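Local coordinates for protein parahox neighbor (Phaeodactylum tricornutum CCAP 1055/1, PDB 5Z5M) that probably converts 5-hydroxyisourate to (S)-allantoin in urate degradation, joining hydroxyisourate hydrolase and OHCU decarboxylase activities in one chain, at residues A[115-129]-A[142-155]. Residues are numbered along the deposited sequence; the frame is centred on the assembly and turned at random.
Sequences LNGAYRDQCGFPFIL and ALGGRVQHTPEQEF
L143 lies over one face of the F127 ring, its CG 3.7 Å from the ring centroid and almost on the ring normal. This is a CH-pi contact. The methyl groups of L143 reach on to helix 106-123, where CD2 packs 3.9 Å from L115 CB. One turn further along, V147 fits between L115, A118 and Q122. Q122 NE2 donates to V147 O at 2.6 Å; the oxygen lies in the plane of the Q122 amide, but the N-H...O angle is bent, 139°.

R146 anchors the loop after helix 106-123. Its NH1 and NH2 both grip I128 O, and the nearer, NH2, is 2.9 Å away. The bend at chi3 turns the guanidinium so that F127 CE1 lies over the centre of one of its faces; the two planes are 34° apart. NE of R146 forms a salt bridge with E154 OE1 at 2.8 Å.

The same carboxylate oxygen accepts from Y119 OH at 2.5 Å, a very short bond. Y119 meets it with its ring edge, and the ring and carboxylate planes stand 77° apart. E154 OE2 takes the ND1 hydrogen of H149. The buried acid is thus held at both oxygens, and the nearby arginine would be expected to favour its charged form.

F125 sets CZ against the backbone of 151-173, 3.6 Å from F155 N, and L69 of helix 65-73 adjoins it. A254 of a second subunit packs on R146. The whole is a helix-packing core with a buried Tyr-Glu-Arg network, tying together three helices of the all-helical OHCU decarboxylase domain.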
# COMPACT_ATOMS: atom_id res chain seq x y z
N LEU A 115 -11.56 30.97 19.42
CA LEU A 115 -11.88 29.55 19.27
C LEU A 115 -12.02 28.85 20.62
O LEU A 115 -12.93 28.05 20.82
CB LEU A 115 -10.80 28.84 18.45
CG LEU A 115 -10.72 29.20 16.96
CD1 LEU A 115 -9.51 28.53 16.32
CD2 LEU A 115 -12.00 28.82 16.23
N ASN A 116 -11.11 29.16 21.54
CA ASN A 116 -11.08 28.47 22.83
C ASN A 116 -12.30 28.85 23.66
O ASN A 116 -12.87 28.02 24.37
CB ASN A 116 -9.79 28.80 23.57
CG ASN A 116 -9.60 27.98 24.83
OD1 ASN A 116 -9.54 26.75 24.77
ND2 ASN A 116 -9.50 28.65 25.97
N GLY A 117 -12.71 30.11 23.54
CA GLY A 117 -13.93 30.58 24.17
C GLY A 117 -15.15 29.88 23.59
O GLY A 117 -15.97 29.35 24.34
N ALA A 118 -15.25 29.85 22.26
CA ALA A 118 -16.36 29.19 21.59
C ALA A 118 -16.46 27.72 21.99
O ALA A 118 -17.53 27.24 22.36
CB ALA A 118 -16.22 29.32 20.08
N TYR A 119 -15.34 27.01 21.91
CA TYR A 119 -15.31 25.58 22.23
C TYR A 119 -15.93 25.28 23.59
O TYR A 119 -16.81 24.43 23.70
CB TYR A 119 -13.87 25.05 22.21
CG TYR A 119 -13.76 23.55 22.38
CD1 TYR A 119 -13.62 22.71 21.28
CD2 TYR A 119 -13.80 22.96 23.65
CE1 TYR A 119 -13.51 21.34 21.43
CE2 TYR A 119 -13.69 21.59 23.80
CZ TYR A 119 -13.56 20.79 22.69
OH TYR A 119 -13.45 19.42 22.83
N ARG A 120 -15.46 25.97 24.62
CA ARG A 120 -15.94 25.71 25.96
C ARG A 120 -17.42 26.08 26.10
O ARG A 120 -18.17 25.40 26.80
CB ARG A 120 -15.11 26.47 27.00
CG ARG A 120 -15.68 26.38 28.40
CD ARG A 120 -14.62 26.05 29.43
NE ARG A 120 -15.20 25.43 30.61
CZ ARG A 120 -14.51 25.08 31.69
NH1 ARG A 120 -13.21 25.30 31.74
NH2 ARG A 120 -15.13 24.51 32.72
N ASP A 121 -17.83 27.14 25.41
CA ASP A 121 -19.22 27.58 25.40
C ASP A 121 -20.16 26.48 24.93
O ASP A 121 -21.18 26.21 25.55
CB ASP A 121 -19.41 28.81 24.50
CG ASP A 121 -18.75 30.05 25.06
OD1 ASP A 121 -18.45 30.08 26.27
OD2 ASP A 121 -18.53 31.01 24.28
N GLN A 122 -19.79 25.84 23.82
CA GLN A 122 -20.71 24.91 23.17
C GLN A 122 -20.57 23.49 23.71
O GLN A 122 -21.50 22.69 23.59
CB GLN A 122 -20.49 24.94 21.66
CG GLN A 122 -19.07 24.63 21.21
CD GLN A 122 -18.80 25.08 19.78
OE1 GLN A 122 -19.23 26.15 19.36
NE2 GLN A 122 -18.08 24.26 19.04
N CYS A 123 -19.43 23.18 24.33
CA CYS A 123 -19.16 21.81 24.80
C CYS A 123 -19.45 21.59 26.29
O CYS A 123 -19.79 20.48 26.69
CB CYS A 123 -17.71 21.43 24.50
SG CYS A 123 -17.43 20.99 22.79
N GLY A 124 -19.28 22.62 27.10
CA GLY A 124 -19.51 22.50 28.53
C GLY A 124 -18.28 22.03 29.28
O GLY A 124 -18.31 21.85 30.50
N PHE A 125 -17.18 21.82 28.55
CA PHE A 125 -15.90 21.46 29.15
C PHE A 125 -14.78 22.11 28.34
O PHE A 125 -14.99 22.50 27.19
CB PHE A 125 -15.73 19.93 29.21
CG PHE A 125 -16.05 19.23 27.92
CD1 PHE A 125 -17.31 18.72 27.69
CD2 PHE A 125 -15.08 19.08 26.93
CE1 PHE A 125 -17.62 18.08 26.50
CE2 PHE A 125 -15.37 18.44 25.75
CZ PHE A 125 -16.64 17.94 25.53
N PRO A 126 -13.59 22.28 28.94
CA PRO A 126 -12.51 22.99 28.24
C PRO A 126 -11.89 22.20 27.09
O PRO A 126 -11.99 20.97 27.03
CB PRO A 126 -11.48 23.24 29.35
CG PRO A 126 -11.76 22.22 30.39
CD PRO A 126 -13.24 21.99 30.35
N PHE A 127 -11.24 22.92 26.18
CA PHE A 127 -10.51 22.29 25.09
C PHE A 127 -9.28 21.60 25.65
O PHE A 127 -8.43 22.23 26.28
CB PHE A 127 -10.12 23.32 24.04
CG PHE A 127 -9.29 22.77 22.92
CD1 PHE A 127 -9.89 22.07 21.88
CD2 PHE A 127 -7.92 22.96 22.89
CE1 PHE A 127 -9.13 21.56 20.84
CE2 PHE A 127 -7.16 22.45 21.85
CZ PHE A 127 -7.76 21.76 20.82
N ILE A 128 -9.20 20.29 25.41
CA ILE A 128 -8.09 19.50 25.91
C ILE A 128 -7.32 18.89 24.74
O ILE A 128 -7.91 18.33 23.82
CB ILE A 128 -8.58 18.39 26.87
CG1 ILE A 128 -9.36 19.02 28.02
CG2 ILE A 128 -7.41 17.56 27.39
CD1 ILE A 128 -10.06 18.00 28.91
N LEU A 129 -6.00 19.01 24.78
CA LEU A 129 -5.14 18.49 23.72
C LEU A 129 -3.86 17.88 24.30
O LEU A 129 -3.08 18.56 24.96
CB LEU A 129 -4.79 19.59 22.72
CG LEU A 129 -3.96 19.12 21.52
CD1 LEU A 129 -4.73 18.09 20.69
CD2 LEU A 129 -3.55 20.30 20.65
N ALA A 142 -6.03 22.03 15.61
CA ALA A 142 -6.90 21.18 16.42
C ALA A 142 -8.14 21.94 16.87
O ALA A 142 -9.26 21.47 16.72
CB ALA A 142 -6.13 20.63 17.62
N LEU A 143 -7.92 23.13 17.44
CA LEU A 143 -9.02 23.98 17.87
C LEU A 143 -9.92 24.36 16.70
O LEU A 143 -11.14 24.32 16.81
CB LEU A 143 -8.48 25.25 18.53
CG LEU A 143 -8.78 25.44 20.02
CD1 LEU A 143 -8.16 26.74 20.53
CD2 LEU A 143 -10.28 25.42 20.27
N GLY A 144 -9.31 24.72 15.58
CA GLY A 144 -10.06 25.14 14.41
C GLY A 144 -10.97 24.05 13.89
O GLY A 144 -12.08 24.32 13.43
N GLY A 145 -10.51 22.81 13.97
CA GLY A 145 -11.28 21.68 13.48
C GLY A 145 -12.33 21.22 14.48
O GLY A 145 -13.50 21.07 14.13
N ARG A 146 -11.91 21.01 15.72
CA ARG A 146 -12.79 20.41 16.72
C ARG A 146 -13.89 21.35 17.20
O ARG A 146 -14.88 20.91 17.80
CB ARG A 146 -11.94 19.90 17.90
CG ARG A 146 -11.17 18.62 17.56
CD ARG A 146 -10.09 18.28 18.57
NE ARG A 146 -10.59 18.25 19.94
CZ ARG A 146 -9.81 18.16 21.02
NH1 ARG A 146 -8.49 18.07 20.88
NH2 ARG A 146 -10.35 18.16 22.23
N VAL A 147 -13.76 22.64 16.92
CA VAL A 147 -14.83 23.56 17.30
C VAL A 147 -16.03 23.36 16.37
O VAL A 147 -17.14 23.79 16.68
CB VAL A 147 -14.35 25.03 17.27
CG1 VAL A 147 -14.16 25.50 15.83
CG2 VAL A 147 -15.33 25.93 18.01
N GLN A 148 -15.82 22.67 15.25
CA GLN A 148 -16.89 22.38 14.30
C GLN A 148 -17.64 21.08 14.63
O GLN A 148 -18.62 20.73 13.98
CB GLN A 148 -16.34 22.32 12.87
CG GLN A 148 -15.54 23.54 12.46
CD GLN A 148 -14.99 23.42 11.05
OE1 GLN A 148 -15.71 23.06 10.12
NE2 GLN A 148 -13.71 23.71 10.88
N HIS A 149 -17.17 20.36 15.64
CA HIS A 149 -17.77 19.08 16.01
C HIS A 149 -18.92 19.24 16.99
O HIS A 149 -19.04 20.26 17.67
CB HIS A 149 -16.72 18.14 16.60
CG HIS A 149 -15.64 17.76 15.65
ND1 HIS A 149 -14.51 17.08 16.04
CD2 HIS A 149 -15.52 17.96 14.31
CE1 HIS A 149 -13.74 16.87 14.98
NE2 HIS A 149 -14.33 17.40 13.92
N THR A 150 -19.76 18.21 17.07
CA THR A 150 -20.83 18.14 18.06
C THR A 150 -20.27 17.92 19.47
O THR A 150 -19.16 17.40 19.62
CB THR A 150 -21.82 17.01 17.74
OG1 THR A 150 -21.18 15.74 17.96
CG2 THR A 150 -22.29 17.10 16.29
N PRO A 151 -21.02 18.31 20.50
CA PRO A 151 -20.52 18.10 21.87
C PRO A 151 -20.32 16.61 22.20
O PRO A 151 -19.40 16.30 22.95
CB PRO A 151 -21.61 18.71 22.74
CG PRO A 151 -22.29 19.71 21.86
CD PRO A 151 -22.28 19.09 20.50
N GLU A 152 -21.14 15.72 21.65
CA GLU A 152 -21.02 14.31 21.97
C GLU A 152 -19.80 13.68 21.31
O GLU A 152 -19.19 12.77 21.86
CB GLU A 152 -22.28 13.53 21.59
CG GLU A 152 -22.65 13.57 20.11
CD GLU A 152 -23.56 14.73 19.77
OE1 GLU A 152 -23.77 15.61 20.63
OE2 GLU A 152 -24.07 14.77 18.63
N GLN A 153 -19.44 14.17 20.12
CA GLN A 153 -18.20 13.71 19.50
C GLN A 153 -17.02 14.22 20.31
O GLN A 153 -16.08 13.48 20.58
CB GLN A 153 -18.08 14.17 18.05
CG GLN A 153 -16.78 13.66 17.40
CD GLN A 153 -16.60 14.10 15.96
OE1 GLN A 153 -17.52 14.63 15.34
NE2 GLN A 153 -15.41 13.87 15.42
N GLU A 154 -17.08 15.49 20.70
CA GLU A 154 -15.98 16.10 21.44
C GLU A 154 -15.83 15.55 22.85
O GLU A 154 -14.73 15.57 23.40
CB GLU A 154 -16.16 17.62 21.49
CG GLU A 154 -15.61 18.30 20.25
CD GLU A 154 -14.20 17.82 19.92
OE1 GLU A 154 -13.28 18.08 20.73
OE2 GLU A 154 -14.01 17.18 18.87
N PHE A 155 -16.92 15.06 23.42
CA PHE A 155 -16.86 14.43 24.74
C PHE A 155 -15.98 13.19 24.68
O PHE A 155 -15.16 12.95 25.57
CB PHE A 155 -18.27 14.09 25.23
CG PHE A 155 -18.32 13.55 26.64
CD1 PHE A 155 -18.20 14.40 27.72
CD2 PHE A 155 -18.49 12.20 26.87
CE1 PHE A 155 -18.25 13.92 29.02
CE2 PHE A 155 -18.54 11.70 28.17
CZ PHE A 155 -18.42 12.56 29.24